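Side-chain contacts in beta-mannosidase (Trichoderma harzianum, PDB 4CVU), which hydrolyses beta-mannosides, probably releasing terminal mannose, as a fungal member of glycoside hydrolase family 2: residues Gly596-Pro601 with Asn626-Ala631; Gly199-Pro204 with Pro715-Leu720; Trp543-Leu548 with Pro553-Tyr558. All coordinates share one frame; numbering follows the deposited sequence.

In the fold
Interactions 1 and 2 lie side by side in the protein interior, with centres about 6 Å apart. Both segments of interaction 1 touch interaction 2: His627 bonds to Gly203 O, and Ile598 packs on Trp717. Interaction 1 is nested in the much larger loop closed by interaction 2. Both join irregular segments through side-chain packing; interaction 2 adds one bridging water. Interaction 3 stands apart, its centre about 37 Å from that of interaction 1 and 35 Å from that of interaction 2. It is a partly buried hairpin further from the middle of the chain. Direct backbone hydrogen bonds hold it, and its rim carries sugars and a cadmium ion. The two interior contacts rest mainly on side-chain packing, the hairpin on backbone pairing.

Interaction 1 (Gly596-Pro601 with Asn626-Ala631); sequences GFISMP and NHHYPA. With NAG (2-acetamido-2-deoxy-beta-D-glucopyranose), chain L.
Ile598 packs against Asn626 and His628, and these three buried residues make the whole contact. It joins the loop between strand 592-595 and helix 603-609 to the loop between helices 620-625 and 638-655. The methyl CD1 of Ile598 does most of the touching. It lies 3.7 Å from Asn626 ND2, the two side chains coming from opposite directions. The same methyl reaches the edge of the His628 imidazole, with CD1 of Ile598 3.9 Å from CD2 of His628. With chi1 at 68°, CG1 of Ile598 sits between its backbone N and carbonyl carbon, and the extended chi2 carries CD1 on to both partners.

The one side-chain hydrogen bond inside 626-631 runs from His628 N to Asn626 OD1, at 2.8 Å, and closes an Asx turn. The amide's other end, ND2, is bonded to Gln645 of helix 638-655.

Aromatic packing follows. A cis peptide joins His628 to Tyr629. Tyr629 CE1 lies above one face of the His628 ring, toward its rim, and His628 CE1 does the same over Tyr629. Beyond it, Tyr629 CD2 touches C8 of an attached NAG at 3.7 Å.

Bonds at OD1 and ND2 fix the rotation of the Asn626 amide and satisfy both buried polar atoms. Its contact with Ile598 CD1 is van der Waals packing.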
loop_
_atom_site.group_PDB
_atom_site.type_symbol
_atom_site.label_atom_id
_atom_site.label_comp_id
_atom_site.label_asym_id
_atom_site.label_seq_id
_atom_site.Cartn_x
_atom_site.Cartn_y
_atom_site.Cartn_z
ATOM N N GLY A 596 -8.129 28.442 10.774
ATOM C CA GLY A 596 -8.447 27.233 9.973
ATOM C C GLY A 596 -9.369 26.192 10.568
ATOM O O GLY A 596 -9.954 26.383 11.650
ATOM N N PHE A 597 -9.562 25.128 9.782
ATOM C CA PHE A 597 -10.412 23.967 10.064
ATOM C C PHE A 597 -9.706 22.834 9.282
ATOM O O PHE A 597 -9.189 23.141 8.227
ATOM C CB PHE A 597 -11.769 24.183 9.465
ATOM C CG PHE A 597 -12.870 23.375 10.099
ATOM C CD1 PHE A 597 -13.184 22.135 9.663
ATOM C CD2 PHE A 597 -13.596 23.913 11.178
ATOM C CE1 PHE A 597 -14.190 21.393 10.254
ATOM C CE2 PHE A 597 -14.597 23.211 11.754
ATOM C CZ PHE A 597 -14.919 21.954 11.316
ATOM N N ILE A 598 -9.652 21.572 9.746
ATOM C CA ILE A 598 -8.971 20.470 8.979
ATOM C C ILE A 598 -9.754 19.881 7.828
ATOM O O ILE A 598 -11.005 19.995 7.821
ATOM C CB ILE A 598 -8.494 19.346 9.903
ATOM C CG1 ILE A 598 -9.698 18.608 10.506
ATOM C CG2 ILE A 598 -7.603 19.898 11.008
ATOM C CD1 ILE A 598 -9.378 17.265 11.138
ATOM N N SER A 599 -9.132 19.190 6.844
ATOM C CA SER A 599 -9.964 18.539 5.901
ATOM C C SER A 599 -9.104 17.322 5.434
ATOM O O SER A 599 -7.891 17.337 5.634
ATOM C CB SER A 599 -10.224 19.488 4.727
ATOM O OG SER A 599 -9.019 19.731 3.934
ATOM N N MET A 600 -9.775 16.321 4.879
ATOM C CA MET A 600 -9.108 15.118 4.373
ATOM C C MET A 600 -8.279 15.463 3.192
ATOM O O MET A 600 -8.632 16.342 2.418
ATOM C CB MET A 600 -10.159 14.126 3.883
ATOM C CG MET A 600 -10.938 13.300 4.848
ATOM S SD MET A 600 -9.923 12.363 5.920
ATOM C CE MET A 600 -11.034 11.234 6.694
ATOM N N PRO A 601 -7.188 14.698 2.939
ATOM C CA PRO A 601 -6.580 14.905 1.658
ATOM C C PRO A 601 -7.276 14.075 0.560
ATOM O O PRO A 601 -8.108 13.187 0.846
ATOM C CB PRO A 601 -5.163 14.333 1.873
ATOM C CG PRO A 601 -5.331 13.248 2.866
ATOM C CD PRO A 601 -6.388 13.814 3.809
ATOM N N ASN A 626 -5.004 10.943 12.036
ATOM C CA ASN A 626 -5.552 12.263 12.358
ATOM C C ASN A 626 -5.026 12.637 13.737
ATOM O O ASN A 626 -5.433 12.007 14.744
ATOM C CB ASN A 626 -7.065 12.235 12.387
ATOM C CG ASN A 626 -7.664 13.625 12.522
ATOM O OD1 ASN A 626 -6.971 14.609 12.871
ATOM N ND2 ASN A 626 -8.901 13.741 12.133
ATOM N N HIS A 627 -4.135 13.635 13.792
ATOM C CA HIS A 627 -3.603 14.043 15.065
ATOM C C HIS A 627 -4.320 15.236 15.624
ATOM O O HIS A 627 -3.843 15.835 16.573
ATOM C CB HIS A 627 -2.100 14.254 15.006
ATOM C CG HIS A 627 -1.334 12.976 14.836
ATOM N ND1 HIS A 627 0.026 12.934 14.652
ATOM C CD2 HIS A 627 -1.748 11.687 14.851
ATOM C CE1 HIS A 627 0.429 11.681 14.567
ATOM N NE2 HIS A 627 -0.630 10.903 14.672
ATOM N N HIS A 628 -5.449 15.565 15.028
ATOM C CA HIS A 628 -6.379 16.553 15.595
ATOM C C HIS A 628 -7.522 15.737 16.188
ATOM O O HIS A 628 -8.430 15.370 15.453
ATOM C CB HIS A 628 -6.915 17.489 14.497
ATOM C CG HIS A 628 -7.828 18.568 15.020
ATOM N ND1 HIS A 628 -7.455 19.427 16.033
ATOM C CD2 HIS A 628 -9.064 18.962 14.630
ATOM C CE1 HIS A 628 -8.442 20.286 16.273
ATOM N NE2 HIS A 628 -9.432 20.022 15.438
ATOM N N TYR A 629 -7.522 15.425 17.493
ATOM C CA TYR A 629 -6.675 15.994 18.520
ATOM C C TYR A 629 -5.563 15.036 18.929
ATOM O O TYR A 629 -5.737 13.833 18.864
ATOM C CB TYR A 629 -7.511 16.308 19.759
ATOM C CG TYR A 629 -8.451 17.432 19.522
ATOM C CD1 TYR A 629 -9.591 17.248 18.765
ATOM C CD2 TYR A 629 -8.176 18.705 20.012
ATOM C CE1 TYR A 629 -10.457 18.296 18.514
ATOM C CE2 TYR A 629 -9.035 19.764 19.774
ATOM C CZ TYR A 629 -10.172 19.553 19.016
ATOM O OH TYR A 629 -11.021 20.583 18.761
ATOM N N PRO A 630 -4.432 15.576 19.399
ATOM C CA PRO A 630 -3.276 14.735 19.604
ATOM C C PRO A 630 -3.418 13.840 20.873
ATOM O O PRO A 630 -4.277 14.066 21.748
ATOM C CB PRO A 630 -2.128 15.738 19.706
ATOM C CG PRO A 630 -2.740 17.003 20.157
ATOM C CD PRO A 630 -4.192 16.975 19.816
ATOM N N ALA A 631 -2.580 12.833 20.910
ATOM C CA ALA A 631 -2.693 11.743 21.846
ATOM C C ALA A 631 -2.381 12.166 23.292
ATOM O O ALA A 631 -2.838 11.522 24.232
ATOM C CB ALA A 631 -1.772 10.595 21.390
HETATM C C1 NAG L . -6.274 13.306 24.754
HETATM C C2 NAG L . -7.357 14.160 25.350
HETATM C C3 NAG L . -7.020 14.456 26.802
HETATM C C4 NAG L . -6.793 13.123 27.521
HETATM C C5 NAG L . -5.749 12.286 26.776
HETATM C C6 NAG L . -5.497 10.925 27.413
HETATM C C7 NAG L . -8.634 15.952 24.243
HETATM C C8 NAG L . -8.581 17.203 23.395
HETATM N N2 NAG L . -7.475 15.366 24.550
HETATM O O3 NAG L . -8.090 15.220 27.360
HETATM O O4 NAG L . -6.357 13.312 28.861
HETATM O O5 NAG L . -6.200 12.073 25.455
HETATM O O6 NAG L . -6.719 10.234 27.483
HETATM O O7 NAG L . -9.730 15.531 24.591
#

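Interaction 2 (Gly199-Pro204 with Pro715-Leu720); sequences GWDWGP and PTWAGL
Trp202 and Thr716 bring the two irregular backbones closest, with CA atoms 5.7 Å apart. The main chains are joined here by water 1, which donates to Asp201 O and to Pro715 O, the latter at 2.8 Å.

Trp717 carries most of the side-chain contact. The outer edge of its six-membered ring is directed at Asp201. The carbonyl O of Asp201 lies near the ring plane, 3.4 Å from CZ3 of Trp717. The carboxylate crosses the same end of the ring, with Asp201 OD2 3.5 Å from Trp717 CH2. Its plane is turned 43° from that of the indole. A chi1 of 58° puts the Asp201 carboxylate between its backbone N and carbonyl carbon and brings OD2 to Trp717 CH2.

Trp202 meets the same indole from another direction. Trp717 CZ3 approaches the edge of the Trp202 ring, 3.8 Å from CD1 of Trp202. The two ring planes stand at 88°. Trp202 CB also packs on the methyl CG2 of Thr716, at 3.8 Å.

Other contacts set these groups in place. Thr716 OG1 accepts from Ala718 N at 2.8 Å in an ST turn and also bonds Asp710. Trp717 NE1 is bonded to Tyr575. Trp200 CD1 lies over one face of Trp202, toward its rim, and Trp422 makes edge-to-face contacts with both Trp200 and Trp202.

Segment 199-204 belongs to the galactose-binding-like family region. The contact ties this region to the loop after strand 702-705, a strand of the mixed sheet. Carbonyl and carboxylate oxygens facing the C-H edge of an indole should attract it weakly, so the contact combines apolar packing with mild electrostatic complementarity and a water-mediated link.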
loop_
_atom_site.group_PDB
_atom_site.type_symbol
_atom_site.label_atom_id
_atom_site.label_comp_id
_atom_site.label_asym_id
_atom_site.label_seq_id
_atom_site.Cartn_x
_atom_site.Cartn_y
_atom_site.Cartn_z
ATOM N N GLY A 199 6.221 15.021 17.490
ATOM C CA GLY A 199 4.847 14.943 17.132
ATOM C C GLY A 199 4.184 16.299 17.132
ATOM O O GLY A 199 4.560 17.159 17.895
ATOM N N TRP A 200 3.206 16.503 16.251
ATOM C CA TRP A 200 2.323 17.690 16.364
ATOM C C TRP A 200 0.930 17.241 15.926
ATOM O O TRP A 200 0.721 16.071 15.512
ATOM C CB TRP A 200 2.867 18.893 15.548
ATOM C CG TRP A 200 2.640 20.308 16.191
ATOM C CD1 TRP A 200 1.631 21.162 15.929
ATOM C CD2 TRP A 200 3.467 20.962 17.180
ATOM N NE1 TRP A 200 1.739 22.307 16.695
ATOM C CE2 TRP A 200 2.856 22.205 17.476
ATOM C CE3 TRP A 200 4.631 20.612 17.854
ATOM C CZ2 TRP A 200 3.383 23.102 18.402
ATOM C CZ3 TRP A 200 5.185 21.525 18.774
ATOM C CH2 TRP A 200 4.545 22.768 19.033
ATOM N N ASP A 201 -0.035 18.156 16.013
ATOM C CA ASP A 201 -1.398 17.842 15.669
ATOM C C ASP A 201 -1.653 17.777 14.158
ATOM O O ASP A 201 -2.774 17.541 13.775
ATOM C CB ASP A 201 -2.424 18.773 16.376
ATOM C CG ASP A 201 -2.237 20.238 16.079
ATOM O OD1 ASP A 201 -1.375 20.651 15.263
ATOM O OD2 ASP A 201 -3.012 21.031 16.677
ATOM N N TRP A 202 -0.609 17.879 13.336
ATOM C CA TRP A 202 -0.689 17.597 11.920
ATOM C C TRP A 202 0.439 16.689 11.429
ATOM O O TRP A 202 0.578 16.561 10.251
ATOM C CB TRP A 202 -0.657 18.878 11.053
ATOM C CG TRP A 202 0.165 19.965 11.622
ATOM C CD1 TRP A 202 -0.310 21.119 12.218
ATOM C CD2 TRP A 202 1.577 20.001 11.745
ATOM N NE1 TRP A 202 0.735 21.865 12.681
ATOM C CE2 TRP A 202 1.905 21.202 12.391
ATOM C CE3 TRP A 202 2.620 19.132 11.357
ATOM C CZ2 TRP A 202 3.214 21.546 12.674
ATOM C CZ3 TRP A 202 3.894 19.494 11.605
ATOM C CH2 TRP A 202 4.208 20.676 12.251
ATOM N N GLY A 203 1.238 16.116 12.298
ATOM C CA GLY A 203 2.449 15.354 11.849
ATOM C C GLY A 203 2.875 14.300 12.828
ATOM O O GLY A 203 2.387 14.270 13.988
ATOM N N PRO A 204 3.750 13.371 12.366
ATOM C CA PRO A 204 4.225 12.218 13.129
ATOM C C PRO A 204 5.392 12.581 14.044
ATOM O O PRO A 204 5.907 13.748 14.019
ATOM C CB PRO A 204 4.705 11.244 12.021
ATOM C CG PRO A 204 5.199 12.160 10.942
ATOM C CD PRO A 204 4.320 13.402 11.000
ATOM N N PRO A 715 -5.410 13.869 7.613
ATOM C CA PRO A 715 -6.348 14.998 7.641
ATOM C C PRO A 715 -5.783 16.151 8.443
ATOM O O PRO A 715 -5.430 15.973 9.607
ATOM C CB PRO A 715 -7.593 14.422 8.275
ATOM C CG PRO A 715 -7.166 13.247 9.005
ATOM C CD PRO A 715 -5.876 12.741 8.423
ATOM N N THR A 716 -5.644 17.315 7.804
ATOM C CA THR A 716 -5.117 18.517 8.483
ATOM C C THR A 716 -5.701 19.840 7.989
ATOM O O THR A 716 -6.613 19.900 7.155
ATOM C CB THR A 716 -3.595 18.654 8.235
ATOM O OG1 THR A 716 -3.431 19.232 6.935
ATOM C CG2 THR A 716 -2.795 17.276 8.344
ATOM N N TRP A 717 -5.108 20.924 8.431
ATOM C CA TRP A 717 -5.482 22.276 7.987
ATOM C C TRP A 717 -4.807 22.696 6.644
ATOM O O TRP A 717 -5.019 23.818 6.166
ATOM C CB TRP A 717 -5.148 23.312 9.074
ATOM C CG TRP A 717 -5.702 23.075 10.451
ATOM C CD1 TRP A 717 -6.758 23.760 11.033
ATOM C CD2 TRP A 717 -5.209 22.187 11.475
ATOM N NE1 TRP A 717 -6.997 23.289 12.274
ATOM C CE2 TRP A 717 -6.060 22.344 12.599
ATOM C CE3 TRP A 717 -4.185 21.239 11.535
ATOM C CZ2 TRP A 717 -5.918 21.579 13.757
ATOM C CZ3 TRP A 717 -4.027 20.491 12.692
ATOM C CH2 TRP A 717 -4.899 20.659 13.800
ATOM N N ALA A 718 -3.990 21.813 6.042
ATOM C CA ALA A 718 -3.244 22.161 4.849
ATOM C C ALA A 718 -4.128 22.478 3.667
ATOM O O ALA A 718 -5.272 21.983 3.574
ATOM C CB ALA A 718 -2.285 21.002 4.483
ATOM N N GLY A 719 -3.631 23.360 2.785
ATOM C CA GLY A 719 -4.207 23.596 1.492
ATOM C C GLY A 719 -3.426 22.797 0.432
ATOM O O GLY A 719 -3.961 22.514 -0.597
ATOM N N LEU A 720 -2.186 22.491 0.706
ATOM C CA LEU A 720 -1.314 21.718 -0.234
ATOM C C LEU A 720 -0.907 20.447 0.468
ATOM O O LEU A 720 -0.357 20.482 1.559
ATOM C CB LEU A 720 -0.077 22.507 -0.593
ATOM C CG LEU A 720 -0.225 23.955 -1.105
ATOM C CD1 LEU A 720 1.154 24.540 -1.328
ATOM C CD2 LEU A 720 -1.075 24.091 -2.347
HETATM O O HOH W 1 -3.587 15.689 11.696
#

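Interaction 3 (Trp543-Leu548 with Pro553-Tyr558); sequences WLEIDL and PIVERY. With CD (cadmium ion), chain P; NAG (2-acetamido-2-deoxy-beta-D-glucopyranose), chain F; NAG (2-acetamido-2-deoxy-beta-D-glucopyranose), chain D; MAN (alpha-D-mannopyranose), chain E.
Leu544 and Val555 form one of three backbone hydrogen bonds between the segments, with Leu544 N 2.7 Å from Val555 O. The return bond runs from Val555 N to Glu545 O. Further along, Asp547 N donates to Pro553 O at 2.7 Å. Leu544 and Glu545 both lie opposite Val555, which makes a classic beta bulge.

NAG (chain F) bonds to Leu544 of the bulge and to Arg557 on the second segment. Its acetamido N2 donates to Leu544 O at 2.8 Å. Its O6 accepts from both NH1 and NH2 of Arg557, the NH2 bond being 2.8 Å long. Asn371 and Asn357 hold the guanidinium too. The Arg557 chain bends at chi3 (-80°), which turns one guanidinium face onto Leu544 CD2, 3.3 Å from Arg557 CZ. The flat group is thus bonded at its edge and covered on a face. O6 of NAG (chain D) donates to Glu556 O. At the far end, Asp547 binds a cadmium ion through both carboxylate oxygens, with OD2 at 2.4 Å from the metal. Asp549 is the other protein ligand.

Packing completes the contact. Ile554 CG2 touches Trp543 CB at 3.8 Å, and Ile546 CD1 sits over the centre of the Trp543 ring. Ile554 also leans on helix 506-528. Ile546 and Ile554 lie on one face of the hairpin, Glu545 and Val555 on the other.

This is a short antiparallel beta hairpin with a classic bulge, edged by attached glycans.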
loop_
_atom_site.group_PDB
_atom_site.type_symbol
_atom_site.label_atom_id
_atom_site.label_comp_id
_atom_site.label_asym_id
_atom_site.label_seq_id
_atom_site.Cartn_x
_atom_site.Cartn_y
_atom_site.Cartn_z
ATOM N N TRP A 543 3.822 46.484 22.175
ATOM C CA TRP A 543 4.736 47.046 23.175
ATOM C C TRP A 543 4.344 48.464 23.604
ATOM O O TRP A 543 3.781 49.242 22.833
ATOM C CB TRP A 543 6.171 47.060 22.660
ATOM C CG TRP A 543 6.405 47.641 21.305
ATOM C CD1 TRP A 543 6.398 46.957 20.116
ATOM C CD2 TRP A 543 6.737 49.004 20.970
ATOM N NE1 TRP A 543 6.688 47.803 19.087
ATOM C CE2 TRP A 543 6.911 49.059 19.581
ATOM C CE3 TRP A 543 6.909 50.176 21.713
ATOM C CZ2 TRP A 543 7.239 50.249 18.917
ATOM C CZ3 TRP A 543 7.240 51.349 21.056
ATOM C CH2 TRP A 543 7.391 51.384 19.680
ATOM N N LEU A 544 4.646 48.780 24.853
ATOM C CA LEU A 544 4.520 50.141 25.389
ATOM C C LEU A 544 5.796 50.983 25.167
ATOM O O LEU A 544 5.705 52.184 24.934
ATOM C CB LEU A 544 4.219 50.075 26.886
ATOM C CG LEU A 544 3.039 49.181 27.303
ATOM C CD1 LEU A 544 3.047 48.937 28.799
ATOM C CD2 LEU A 544 1.719 49.817 26.895
ATOM N N GLU A 545 6.975 50.364 25.294
ATOM C CA GLU A 545 8.274 51.036 25.070
ATOM C C GLU A 545 9.277 50.042 24.489
ATOM O O GLU A 545 9.199 48.841 24.776
ATOM C CB GLU A 545 8.911 51.524 26.381
ATOM C CG GLU A 545 7.979 52.156 27.401
ATOM C CD GLU A 545 7.684 53.619 27.114
ATOM O OE1 GLU A 545 8.330 54.206 26.212
ATOM O OE2 GLU A 545 6.801 54.191 27.805
ATOM N N ILE A 546 10.208 50.557 23.693
ATOM C CA ILE A 546 11.400 49.828 23.308
ATOM C C ILE A 546 12.600 50.728 23.586
ATOM O O ILE A 546 12.721 51.796 23.006
ATOM C CB ILE A 546 11.419 49.424 21.842
ATOM C CG1 ILE A 546 10.225 48.494 21.573
ATOM C CG2 ILE A 546 12.715 48.709 21.516
ATOM C CD1 ILE A 546 10.104 48.036 20.142
ATOM N N ASP A 547 13.470 50.280 24.485
ATOM C CA ASP A 547 14.648 51.078 24.850
ATOM C C ASP A 547 15.714 50.192 25.453
ATOM O O ASP A 547 15.512 49.605 26.529
ATOM C CB ASP A 547 14.242 52.171 25.814
ATOM C CG ASP A 547 15.401 53.087 26.174
ATOM O OD1 ASP A 547 16.570 52.817 25.797
ATOM O OD2 ASP A 547 15.087 54.064 26.839
ATOM N N LEU A 548 16.851 50.098 24.768
ATOM C CA LEU A 548 17.943 49.229 25.210
ATOM C C LEU A 548 18.562 49.642 26.559
ATOM O O LEU A 548 19.275 48.842 27.166
ATOM C CB LEU A 548 19.024 49.093 24.128
ATOM C CG LEU A 548 18.660 48.225 22.905
ATOM C CD1 LEU A 548 19.754 48.252 21.841
ATOM C CD2 LEU A 548 18.392 46.782 23.292
ATOM N N PRO A 553 14.222 45.485 27.744
ATOM C CA PRO A 553 14.260 46.527 26.689
ATOM C C PRO A 553 12.971 46.705 25.880
ATOM O O PRO A 553 12.804 47.736 25.226
ATOM C CB PRO A 553 15.396 46.052 25.764
ATOM C CG PRO A 553 15.540 44.587 26.031
ATOM C CD PRO A 553 15.184 44.395 27.473
ATOM N N ILE A 554 12.101 45.685 25.873
ATOM C CA ILE A 554 10.776 45.786 25.270
ATOM C C ILE A 554 9.759 45.651 26.393
ATOM O O ILE A 554 9.660 44.617 27.015
ATOM C CB ILE A 554 10.527 44.693 24.196
ATOM C CG1 ILE A 554 11.626 44.742 23.123
ATOM C CG2 ILE A 554 9.140 44.888 23.564
ATOM C CD1 ILE A 554 11.464 43.787 21.963
ATOM N N VAL A 555 9.042 46.720 26.681
ATOM C CA VAL A 555 8.054 46.707 27.756
ATOM C C VAL A 555 6.726 46.334 27.084
ATOM O O VAL A 555 6.088 47.171 26.435
ATOM C CB VAL A 555 7.971 48.072 28.481
ATOM C CG1 VAL A 555 6.875 48.084 29.531
ATOM C CG2 VAL A 555 9.314 48.431 29.118
ATOM N N GLU A 556 6.367 45.057 27.195
ATOM C CA GLU A 556 5.086 44.529 26.623
ATOM C C GLU A 556 3.855 45.117 27.279
ATOM O O GLU A 556 3.837 45.361 28.465
ATOM C CB GLU A 556 5.047 43.025 26.740
ATOM C CG GLU A 556 6.026 42.301 25.818
ATOM C CD GLU A 556 5.577 42.415 24.378
ATOM O OE1 GLU A 556 4.738 41.572 23.948
ATOM O OE2 GLU A 556 6.007 43.370 23.700
ATOM N N ARG A 557 2.830 45.368 26.473
ATOM C CA ARG A 557 1.522 45.777 26.982
ATOM C C ARG A 557 0.866 44.718 27.829
ATOM O O ARG A 557 0.247 45.005 28.830
ATOM C CB ARG A 557 0.555 46.129 25.841
ATOM C CG ARG A 557 -0.666 46.873 26.339
ATOM C CD ARG A 557 -1.505 47.399 25.216
ATOM N NE ARG A 557 -0.967 48.615 24.681
ATOM C CZ ARG A 557 -1.164 49.808 25.219
ATOM N NH1 ARG A 557 -1.851 49.908 26.319
ATOM N NH2 ARG A 557 -0.656 50.888 24.677
ATOM N N TYR A 558 1.002 43.478 27.393
ATOM C CA TYR A 558 0.292 42.377 28.019
ATOM C C TYR A 558 -1.205 42.736 28.091
ATOM O O TYR A 558 -1.812 43.008 27.100
ATOM C CB TYR A 558 0.866 42.009 29.399
ATOM C CG TYR A 558 2.284 41.574 29.428
ATOM C CD1 TYR A 558 2.654 40.399 28.856
ATOM C CD2 TYR A 558 3.257 42.320 30.046
ATOM C CE1 TYR A 558 3.939 39.971 28.876
ATOM C CE2 TYR A 558 4.572 41.910 30.060
ATOM C CZ TYR A 558 4.888 40.709 29.476
ATOM O OH TYR A 558 6.136 40.259 29.446
HETATM CD CD CD P . 17.074 55.343 26.711
HETATM C C1 NAG F . 1.714 53.846 24.466
HETATM C C2 NAG F . 2.794 54.725 25.130
HETATM C C3 NAG F . 2.847 54.519 26.628
HETATM C C4 NAG F . 1.469 54.673 27.216
HETATM C C5 NAG F . 0.508 53.715 26.510
HETATM C C6 NAG F . -0.930 53.880 27.001
HETATM C C7 NAG F . 4.598 55.216 23.540
HETATM C C8 NAG F . 5.965 54.874 22.988
HETATM N N2 NAG F . 4.108 54.482 24.547
HETATM O O3 NAG F . 3.688 55.522 27.133
HETATM O O4 NAG F . 1.519 54.398 28.590
HETATM O O5 NAG F . 0.511 54.039 25.153
HETATM O O6 NAG F . -1.695 52.816 26.484
HETATM O O7 NAG F . 3.968 56.147 23.057
HETATM C C1 NAG D . 1.311 45.754 32.344
HETATM C C2 NAG D . 1.256 44.411 33.066
HETATM C C3 NAG D . 2.409 44.214 34.047
HETATM C C4 NAG D . 3.734 44.520 33.360
HETATM C C5 NAG D . 3.672 45.889 32.692
HETATM C C6 NAG D . 4.922 46.192 31.879
HETATM C C7 NAG D . -1.045 43.597 33.214
HETATM C C8 NAG D . -2.322 43.618 34.009
HETATM N N2 NAG D . -0.030 44.307 33.724
HETATM O O3 NAG D . 2.349 42.875 34.514
HETATM O O4 NAG D . 4.815 44.528 34.266
HETATM O O5 NAG D . 2.607 45.907 31.775
HETATM O O6 NAG D . 5.180 45.154 30.979
HETATM O O7 NAG D . -0.972 42.938 32.161
HETATM C C1 MAN E . 25.328 45.292 26.390
HETATM C C2 MAN E . 24.311 45.266 27.519
HETATM C C3 MAN E . 22.873 45.365 26.975
HETATM C C4 MAN E . 22.776 46.655 26.155
HETATM C C5 MAN E . 23.816 46.579 25.033
HETATM C C6 MAN E . 23.836 47.805 24.141
HETATM O O2 MAN E . 24.615 46.426 28.324
HETATM O O3 MAN E . 21.925 45.419 28.045
HETATM O O4 MAN E . 21.420 46.865 25.708
HETATM O O5 MAN E . 25.136 46.455 25.576
HETATM O O6 MAN E . 24.869 47.658 23.155
HETATM O O HOH W 2 17.345 56.085 25.058
#